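Local coordinates for phage terminase large subunit (Thermus phage P7426, PDB 7KS4), which probably works as the ATP-driven motor and genome-cutting nuclease of viral DNA packaging, the ATPase domain being the part present here, at residues E155-P160 with I181-K186; R38-G43 with E220-A225; P97-Q102 with V112-R117. One frame throughout, in Å; residues are numbered along the deposited sequence. Where two conformers were deposited one is given.

Contact 1. Residues E155-P160 with I181-K186; sequences EAAMIP and IISTPK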
loop_
_atom_site.group_PDB
_atom_site.type_symbol
_atom_site.label_atom_id
_atom_site.label_comp_id
_atom_site.label_asym_id
_atom_site.label_seq_id
_atom_site.Cartn_x
_atom_site.Cartn_y
_atom_site.Cartn_z
ATOM N N GLU A 155 -0.627 -7.541 2.315
ATOM C CA GLU A 155 -0.349 -8.731 3.127
ATOM C C GLU A 155 1.088 -9.204 2.914
ATOM O O GLU A 155 1.373 -10.376 2.635
ATOM C CB GLU A 155 -1.361 -9.839 2.849
ATOM C CG GLU A 155 -2.624 -9.708 3.711
ATOM C CD GLU A 155 -2.308 -9.691 5.210
ATOM O OE1 GLU A 155 -1.849 -10.723 5.747
ATOM O OE2 GLU A 155 -2.488 -8.631 5.843
ATOM N N ALA A 156 2.003 -8.251 3.083
ATOM C CA ALA A 156 3.416 -8.484 2.813
ATOM C C ALA A 156 4.001 -9.605 3.663
ATOM O O ALA A 156 4.903 -10.315 3.208
ATOM C CB ALA A 156 4.194 -7.195 3.055
ATOM N N ALA A 157 3.535 -9.766 4.904
ATOM C CA ALA A 157 4.118 -10.793 5.764
ATOM C C ALA A 157 3.871 -12.193 5.224
ATOM O O ALA A 157 4.548 -13.140 5.644
ATOM C CB ALA A 157 3.570 -10.672 7.187
ATOM N N MET A 158 2.923 -12.344 4.302
ATOM C CA MET A 158 2.662 -13.610 3.639
ATOM C C MET A 158 3.370 -13.731 2.294
ATOM O O MET A 158 3.242 -14.767 1.635
ATOM C CB MET A 158 1.151 -13.793 3.453
ATOM C CG MET A 158 0.415 -14.088 4.747
ATOM S SD MET A 158 0.873 -15.696 5.438
ATOM C CE MET A 158 0.005 -16.809 4.335
ATOM N N ILE A 159 4.116 -12.717 1.879
ATOM C CA ILE A 159 4.870 -12.748 0.629
ATOM C C ILE A 159 6.295 -13.203 0.945
ATOM O O ILE A 159 6.911 -12.645 1.858
ATOM C CB ILE A 159 4.877 -11.369 -0.057
ATOM C CG1 ILE A 159 3.453 -10.986 -0.489
ATOM C CG2 ILE A 159 5.814 -11.361 -1.262
ATOM C CD1 ILE A 159 3.323 -9.575 -1.025
ATOM N N PRO A 160 6.842 -14.182 0.230
ATOM C CA PRO A 160 8.224 -14.602 0.510
ATOM C C PRO A 160 9.204 -13.449 0.338
ATOM O O PRO A 160 9.110 -12.667 -0.611
ATOM C CB PRO A 160 8.474 -15.712 -0.518
ATOM C CG PRO A 160 7.119 -16.209 -0.891
ATOM C CD PRO A 160 6.215 -15.012 -0.814
ATOM N N ILE A 181 4.634 -0.988 2.415
ATOM C CA ILE A 181 4.665 -2.402 2.770
ATOM C C ILE A 181 3.694 -2.581 3.922
ATOM O O ILE A 181 3.969 -2.145 5.045
ATOM C CB ILE A 181 6.083 -2.848 3.147
ATOM C CG1 ILE A 181 7.036 -2.531 1.985
ATOM C CG2 ILE A 181 6.123 -4.333 3.506
ATOM C CD1 ILE A 181 8.507 -2.702 2.331
ATOM N N ILE A 182 2.572 -3.234 3.656
ATOM C CA ILE A 182 1.444 -3.263 4.579
ATOM C C ILE A 182 1.039 -4.711 4.812
ATOM O O ILE A 182 1.013 -5.520 3.882
ATOM C CB ILE A 182 0.248 -2.432 4.053
ATOM C CG1 ILE A 182 -0.266 -2.984 2.724
ATOM C CG2 ILE A 182 0.669 -0.991 3.877
ATOM C CD1 ILE A 182 -1.416 -2.191 2.111
ATOM N N SER A 183 0.727 -5.041 6.064
ATOM C CA SER A 183 0.338 -6.413 6.364
ATOM C C SER A 183 -0.210 -6.518 7.777
ATOM O O SER A 183 0.131 -5.719 8.652
ATOM C CB SER A 183 1.532 -7.370 6.224
ATOM O OG SER A 183 1.112 -8.726 6.197
ATOM N N THR A 184 -1.055 -7.515 7.988
ATOM C CA THR A 184 -1.154 -8.044 9.336
ATOM C C THR A 184 0.056 -8.939 9.585
ATOM O O THR A 184 0.553 -9.571 8.650
ATOM C CB THR A 184 -2.438 -8.847 9.524
ATOM O OG1 THR A 184 -2.413 -9.980 8.650
ATOM C CG2 THR A 184 -3.659 -7.990 9.209
ATOM N N PRO A 185 0.581 -8.979 10.806
ATOM C CA PRO A 185 1.853 -9.678 11.025
ATOM C C PRO A 185 1.696 -11.192 10.990
ATOM O O PRO A 185 0.633 -11.743 11.294
ATOM C CB PRO A 185 2.288 -9.195 12.414
ATOM C CG PRO A 185 1.019 -8.819 13.097
ATOM C CD PRO A 185 0.119 -8.282 12.017
ATOM N N LYS A 186 2.787 -11.868 10.635
ATOM C CA LYS A 186 2.807 -13.325 10.540
ATOM C C LYS A 186 4.071 -13.865 11.203
ATOM O O LYS A 186 4.824 -14.655 10.631
ATOM C CB LYS A 186 2.692 -13.766 9.083
ATOM C CG LYS A 186 1.424 -14.532 8.775
ATOM C CD LYS A 186 0.220 -13.623 8.740
ATOM C CE LYS A 186 -1.021 -14.371 8.318
ATOM N NZ LYS A 186 -2.201 -13.476 8.275
#

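Contact 2. Residues R38-G43 with E220-A225; sequences RVACLG and ESFHAA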
loop_
_atom_site.group_PDB
_atom_site.type_symbol
_atom_site.label_atom_id
_atom_site.label_comp_id
_atom_site.label_asym_id
_atom_site.label_seq_id
_atom_site.Cartn_x
_atom_site.Cartn_y
_atom_site.Cartn_z
ATOM N N ARG A 38 7.815 2.745 3.774
ATOM C CA ARG A 38 6.774 2.840 4.786
ATOM C C ARG A 38 6.244 1.442 5.062
ATOM O O ARG A 38 5.805 0.746 4.136
ATOM C CB ARG A 38 5.654 3.763 4.314
ATOM C CG ARG A 38 6.051 5.232 4.265
ATOM C CD ARG A 38 4.949 6.087 3.645
ATOM N NE ARG A 38 4.811 5.873 2.207
ATOM C CZ ARG A 38 3.860 6.428 1.452
ATOM N NH1 ARG A 38 2.940 7.218 1.998
ATOM N NH2 ARG A 38 3.819 6.181 0.152
ATOM N N VAL A 39 6.271 1.040 6.330
ATOM C CA VAL A 39 5.898 -0.301 6.753
ATOM C C VAL A 39 4.756 -0.142 7.750
ATOM O O VAL A 39 4.946 0.432 8.831
ATOM C CB VAL A 39 7.078 -1.056 7.382
ATOM C CG1 VAL A 39 6.720 -2.519 7.619
ATOM C CG2 VAL A 39 8.323 -0.952 6.507
ATOM N N ALA A 40 3.575 -0.651 7.405
ATOM C CA ALA A 40 2.398 -0.531 8.261
ATOM C C ALA A 40 1.983 -1.916 8.731
ATOM O O ALA A 40 1.545 -2.750 7.930
ATOM C CB ALA A 40 1.249 0.165 7.533
ATOM N N CYS A 41 2.115 -2.157 10.033
ATOM C CA CYS A 41 1.654 -3.390 10.658
ATOM C C CYS A 41 0.359 -3.045 11.381
ATOM O O CYS A 41 0.383 -2.495 12.484
ATOM C CB CYS A 41 2.704 -3.944 11.609
ATOM S SG CYS A 41 2.144 -5.397 12.521
ATOM N N LEU A 42 -0.770 -3.356 10.746
ATOM C CA LEU A 42 -2.080 -2.939 11.227
ATOM C C LEU A 42 -3.032 -4.128 11.194
ATOM O O LEU A 42 -2.941 -4.996 10.323
ATOM C CB LEU A 42 -2.663 -1.766 10.390
ATOM C CG LEU A 42 -1.746 -0.596 10.000
ATOM C CD1 LEU A 42 -2.495 0.424 9.151
ATOM C CD2 LEU A 42 -1.154 0.100 11.221
ATOM N N GLY A 43 -3.933 -4.176 12.168
ATOM C CA GLY A 43 -4.928 -5.227 12.200
ATOM C C GLY A 43 -5.958 -5.061 11.101
ATOM O O GLY A 43 -6.011 -4.053 10.395
ATOM N N GLU A 220 9.958 4.306 7.841
ATOM C CA GLU A 220 9.017 4.774 8.851
ATOM C C GLU A 220 7.925 3.729 9.000
ATOM O O GLU A 220 7.356 3.281 8.003
ATOM C CB GLU A 220 8.407 6.131 8.488
ATOM C CG GLU A 220 7.432 6.643 9.539
ATOM C CD GLU A 220 7.058 8.092 9.318
ATOM O OE1 GLU A 220 7.538 8.681 8.326
ATOM O OE2 GLU A 220 6.289 8.639 10.135
ATOM N N SER A 221 7.637 3.342 10.241
ATOM C CA SER A 221 6.710 2.257 10.514
ATOM C C SER A 221 5.501 2.737 11.305
ATOM O O SER A 221 5.596 3.652 12.130
ATOM C CB SER A 221 7.395 1.135 11.276
ATOM O OG SER A 221 8.408 0.556 10.482
ATOM N N PHE A 222 4.369 2.081 11.054
ATOM C CA PHE A 222 3.087 2.420 11.652
ATOM C C PHE A 222 2.470 1.154 12.222
ATOM O O PHE A 222 2.575 0.080 11.616
ATOM C CB PHE A 222 2.166 3.049 10.607
ATOM C CG PHE A 222 2.842 4.103 9.784
ATOM C CD1 PHE A 222 2.699 5.442 10.103
ATOM C CD2 PHE A 222 3.648 3.754 8.708
ATOM C CE1 PHE A 222 3.332 6.411 9.359
ATOM C CE2 PHE A 222 4.276 4.721 7.965
ATOM C CZ PHE A 222 4.114 6.053 8.296
ATOM N N HIS A 223 1.837 1.286 13.390
ATOM C CA HIS A 223 1.275 0.151 14.108
ATOM C C HIS A 223 -0.096 0.521 14.657
ATOM O O HIS A 223 -0.273 1.609 15.212
ATOM C CB HIS A 223 2.184 -0.291 15.256
ATOM C CG HIS A 223 1.746 -1.568 15.894
ATOM N ND1 HIS A 223 1.343 -1.645 17.209
ATOM C CD2 HIS A 223 1.619 -2.816 15.386
ATOM C CE1 HIS A 223 1.001 -2.890 17.487
ATOM N NE2 HIS A 223 1.159 -3.620 16.398
ATOM N N ALA A 224 -1.064 -0.377 14.500
ATOM C CA ALA A 224 -2.384 -0.154 15.075
ATOM C C ALA A 224 -3.138 -1.471 15.114
ATOM O O ALA A 224 -3.198 -2.187 14.110
ATOM C CB ALA A 224 -3.177 0.887 14.274
ATOM N N ALA A 225 -3.702 -1.786 16.276
ATOM C CA ALA A 225 -4.671 -2.860 16.367
ATOM C C ALA A 225 -5.982 -2.421 15.728
ATOM O O ALA A 225 -6.244 -1.233 15.536
ATOM C CB ALA A 225 -4.905 -3.249 17.829
#

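Contact 3. Residues P97-Q102 with V112-R117; sequences PATEVQ and VHHYDR. With SO4 (sulfate ion), chain E.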
loop_
_atom_site.group_PDB
_atom_site.type_symbol
_atom_site.label_atom_id
_atom_site.label_comp_id
_atom_site.label_asym_id
_atom_site.label_seq_id
_atom_site.Cartn_x
_atom_site.Cartn_y
_atom_site.Cartn_z
ATOM N N PRO A 97 -9.169 17.104 -17.596
ATOM C CA PRO A 97 -9.580 16.913 -19.002
ATOM C C PRO A 97 -8.476 16.419 -19.923
ATOM O O PRO A 97 -8.788 15.860 -20.986
ATOM C CB PRO A 97 -10.065 18.310 -19.415
ATOM C CG PRO A 97 -10.552 18.926 -18.140
ATOM C CD PRO A 97 -9.610 18.410 -17.068
ATOM N N ALA A 98 -7.205 16.606 -19.560
ATOM C CA ALA A 98 -6.081 16.158 -20.367
ATOM C C ALA A 98 -5.675 14.716 -20.071
ATOM O O ALA A 98 -4.551 14.324 -20.405
ATOM C CB ALA A 98 -4.876 17.084 -20.158
ATOM N N THR A 99 -6.546 13.921 -19.449
ATOM C CA THR A 99 -6.258 12.514 -19.210
ATOM C C THR A 99 -7.333 11.632 -19.829
ATOM O O THR A 99 -8.472 12.051 -20.050
ATOM C CB THR A 99 -6.149 12.186 -17.710
ATOM O OG1 THR A 99 -7.433 12.321 -17.083
ATOM C CG2 THR A 99 -5.142 13.093 -17.028
ATOM N N GLU A 100 -6.942 10.393 -20.101
ATOM C CA GLU A 100 -7.855 9.377 -20.602
ATOM C C GLU A 100 -7.403 8.042 -20.036
ATOM O O GLU A 100 -6.219 7.708 -20.118
ATOM C CB GLU A 100 -7.863 9.344 -22.130
ATOM C CG GLU A 100 -8.803 8.310 -22.723
ATOM C CD GLU A 100 -8.862 8.402 -24.235
ATOM O OE1 GLU A 100 -7.914 7.928 -24.898
ATOM O OE2 GLU A 100 -9.843 8.969 -24.757
ATOM N N VAL A 101 -8.336 7.298 -19.450
ATOM C CA VAL A 101 -8.031 6.062 -18.739
ATOM C C VAL A 101 -8.270 4.880 -19.664
ATOM O O VAL A 101 -9.280 4.823 -20.373
ATOM C CB VAL A 101 -8.884 5.937 -17.463
ATOM C CG1 VAL A 101 -8.568 4.637 -16.726
ATOM C CG2 VAL A 101 -8.676 7.153 -16.562
ATOM N N GLN A 102 -7.346 3.925 -19.642
ATOM C CA GLN A 102 -7.468 2.685 -20.398
ATOM C C GLN A 102 -7.267 1.525 -19.434
ATOM O O GLN A 102 -6.304 1.517 -18.659
ATOM C CB GLN A 102 -6.447 2.630 -21.540
ATOM C CG GLN A 102 -6.652 1.486 -22.512
ATOM C CD GLN A 102 -5.506 1.356 -23.494
ATOM O OE1 GLN A 102 -4.641 2.232 -23.581
ATOM N NE2 GLN A 102 -5.489 0.258 -24.238
ATOM N N VAL A 112 -3.120 5.520 -17.423
ATOM C CA VAL A 112 -3.621 6.889 -17.433
ATOM C C VAL A 112 -2.802 7.650 -18.468
ATOM O O VAL A 112 -1.645 8.009 -18.223
ATOM C CB VAL A 112 -3.539 7.553 -16.053
ATOM C CG1 VAL A 112 -4.122 8.948 -16.117
ATOM C CG2 VAL A 112 -4.267 6.714 -15.010
ATOM N N HIS A 113 -3.396 7.899 -19.631
ATOM C CA HIS A 113 -2.716 8.630 -20.689
ATOM C C HIS A 113 -2.842 10.128 -20.439
ATOM O O HIS A 113 -3.941 10.627 -20.186
ATOM C CB HIS A 113 -3.308 8.270 -22.052
ATOM C CG HIS A 113 -3.242 6.809 -22.375
ATOM N ND1 HIS A 113 -2.052 6.145 -22.577
ATOM C CD2 HIS A 113 -4.221 5.888 -22.544
ATOM C CE1 HIS A 113 -2.299 4.875 -22.847
ATOM N NE2 HIS A 113 -3.607 4.694 -22.836
ATOM N N HIS A 114 -1.719 10.839 -20.527
ATOM C CA HIS A 114 -1.670 12.284 -20.334
ATOM C C HIS A 114 -1.400 12.957 -21.671
ATOM O O HIS A 114 -0.477 12.562 -22.393
ATOM C CB HIS A 114 -0.582 12.665 -19.331
ATOM C CG HIS A 114 -0.879 12.230 -17.934
ATOM N ND1 HIS A 114 -1.481 13.060 -17.015
ATOM C CD2 HIS A 114 -0.675 11.050 -17.304
ATOM C CE1 HIS A 114 -1.625 12.412 -15.873
ATOM N NE2 HIS A 114 -1.149 11.188 -16.022
ATOM N N TYR A 115 -2.186 13.982 -21.985
ATOM C CA TYR A 115 -2.130 14.656 -23.273
ATOM C C TYR A 115 -1.627 16.086 -23.115
ATOM O O TYR A 115 -1.502 16.611 -22.005
ATOM C CB TYR A 115 -3.511 14.637 -23.940
ATOM C CG TYR A 115 -3.922 13.247 -24.357
ATOM C CD1 TYR A 115 -3.803 12.838 -25.676
ATOM C CD2 TYR A 115 -4.396 12.331 -23.426
ATOM C CE1 TYR A 115 -4.162 11.565 -26.063
ATOM C CE2 TYR A 115 -4.761 11.057 -23.805
ATOM C CZ TYR A 115 -4.638 10.675 -25.122
ATOM O OH TYR A 115 -4.997 9.402 -25.512
ATOM N N ASP A 116 -1.345 16.713 -24.261
ATOM C CA ASP A 116 -0.826 18.073 -24.313
ATOM C C ASP A 116 -1.931 19.119 -24.345
ATOM O O ASP A 116 -1.642 20.311 -24.496
ATOM C CB ASP A 116 0.079 18.238 -25.539
ATOM C CG ASP A 116 -0.699 18.275 -26.856
ATOM O OD1 ASP A 116 -1.841 17.765 -26.916
ATOM O OD2 ASP A 116 -0.152 18.816 -27.840
ATOM N N ARG A 117 -3.179 18.697 -24.205
ATOM C CA ARG A 117 -4.351 19.557 -24.263
ATOM C C ARG A 117 -5.530 18.693 -23.837
ATOM O O ARG A 117 -5.362 17.480 -23.667
ATOM C CB ARG A 117 -4.551 20.120 -25.668
ATOM C CG ARG A 117 -5.098 19.103 -26.665
ATOM C CD ARG A 117 -4.890 19.568 -28.098
ATOM N NE ARG A 117 -3.483 19.499 -28.485
ATOM C CZ ARG A 117 -3.001 19.937 -29.643
ATOM N NH1 ARG A 117 -3.810 20.484 -30.546
ATOM N NH2 ARG A 117 -1.707 19.829 -29.902
HETATM S S SO4 E . -1.378 21.358 -33.398
HETATM O O1 SO4 E . -2.786 21.745 -33.370
HETATM O O2 SO4 E . -0.857 21.523 -34.752
HETATM O O3 SO4 E . -1.244 19.961 -32.996
HETATM O O4 SO4 E . -0.627 22.204 -32.474
HETATM O O HOH W 1 -2.523 15.441 -18.107
#

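Contact 1. Residues E155-P160 with I181-K186
Glu155 turns back over Thr184 because its chain bends at chi2 (-57°), while Ser183 swings OG to the far side from its backbone N (chi1 -166°), which sets it beside Ala157 N. The carboxylate grips Thr184 twice, each oxygen met on its syn side: Thr184 N reaches Glu155 OE2 at 2.8 Å in an almost straight bond, and Thr184 OG1 donates a hydrogen bond to Glu155 OE1 at 3.0 Å. Two bonds to one residue restrain the rotation of the carboxylate. Glu155, at the end of the predicted Walker B motif, is the predicted catalytic residue of the ATPase. Ser183 OG is equally well used, accepting from Ala157 N at 2.9 Å and donating to Thr184 O at 2.7 Å. Ala156 N bonds Ile182 O at 3.0 Å, and small alanines let the 3-10 turn lie close to the strand, with Ala156 CB pressed against Ile181 CG2 at 3.5 Å. Farther out, Met158 SD lies 3.6 Å from Lys186 CG; the ammonium of Lys186 makes only a long salt bridge to Glu155 and pairs chiefly with Glu252. The turn links strand 150-153 to helix 161-175, and Phe191 of helix 190-197 packs on Ala157, Ile181 and Ser183.

Contact 2. Residues R38-G43 with E220-A225
Phe222 lies beside Arg38 and Ala40 where two neighbouring strands run parallel, their axes 11° apart. Its CB stands 4.3 Å from Ala40 CB, a modest apolar touch that the small alanine permits. With CG anti to the carbonyl carbon (chi1 -46°), the ring leans along the sheet surface toward the start of strand 37-42. CD2 then passes Val39 O at the ring edge, and CE2, next to the tip of the ring, comes 4.0 Å from Arg38 CB, also at the edge, so the aliphatic base of the arginine meets the phenylalanine. The guanidinium goes elsewhere, to Ile30 O, Glu55 and a sulfate ion, while Ala29 and Ile30 of helix 25-32 pack on the ring.

Leu42 continues this face, its CD2 3.7 Å from Ala224 CB. Across the sheet, Val39, Cys41, Ser221 and His223 share the other surface. Cys41 SG lies in the plane of the His223 ring, at its edge, 3.9 Å from His223 CD2; His223 NE2 is held by Ala255 O, and Ser221 OG by Phe195 O.

Five backbone bonds join the strands, from Val39 N to Glu220 O at the start to Gly43 N to Ala224 O (2.9 Å) at the end. Gly43, without a side chain, touches ADP where the pair runs straight into the P-loop; its carbonyl accepts from Ser46 OG and Lys48 NZ. The chemistry is a largely buried pairing that mixes apolar packing with polar side chains partnered beyond the two strands, while the five bonds pair backbone groups that face each other.

Contact 3. Residues P97-Q102 with V112-R117
A beta hairpin formed by strands 99-104 and 109-115 holds this contact, at the outer end of the mixed sheet. Thr99 pairs with His114 and Val101 with Val112 as non-hydrogen-bonded pairs, and Glu100 with His113 between them as a hydrogen-bonded one. Glu100 and His113 exchange two backbone bonds, Glu100 N to His113 O at 3.0 Å and His113 N to Glu100 O at 2.9 Å, and Tyr115 N adds a third to Ala98 O.

Gln102 and His113 form a side-chain hydrogen bond across the strands. Gln102 points CG away from its backbone N (chi1 -170°) and runs on extended, carrying the amide oxygen to the imidazole edge; there His113 NE2 donates to Gln102 OE1 at 2.8 Å, with the oxygen only 5° out of the ring plane and the donor in the amide carbonyl plane. His113 ND1 bonds Thr129 OG1 of strand 126-136, so both ring nitrogens are engaged and the ring's rotation is fixed. A histidine suits this place because its two nitrogens can serve the strands on either side.

Next along the strand, Tyr115 CE2 lies 3.9 Å from Glu100 CB, with carboxylate and ring planes 80° apart, while Tyr115 OH bonds Arg126. Thr99 and His114 point the same way on the other face, with Thr99 CG2 3.7 Å from His114 ND1. One water bridges that nitrogen and Ala98 O, while His114 NE2 is bonded to Leu60 O.

Beyond the strand, Arg117 grips Asp116 side-on, NE to OD1 and NH2 to OD2; a sulfate ion, probably from the crystallisation liquor, accepts from Arg117 NH2 (O3, 3.1 Å) and Arg117 NH1 (O1). Alternating side chains and paired backbone bonds of this kind are typical of an antiparallel beta hairpin, here one that extends the P-loop ATPase sheet.

From the N terminus, strand 37-42 comes first, and contact 2 closes only when strand 219-224 arrives beside it, enclosing most of the domain in one long loop. Within that loop contact 3 closes early, as the local hairpin of strands 99-104 and 109-115, and contact 1 follows in series, joining the turn after the Walker B strand to the end of strand 178-183. Neither crosses the other. Contacts 1 and 2 touch, since strand 178-183 borders strand 37-42 and Ile181 N lies 2.7 Å from Arg38 O, a probable hydrogen bond. Contact 3 sits on the opposite side of the chain's centre, its centre about 35 Å from that of contact 2, at the far end of the same sheet.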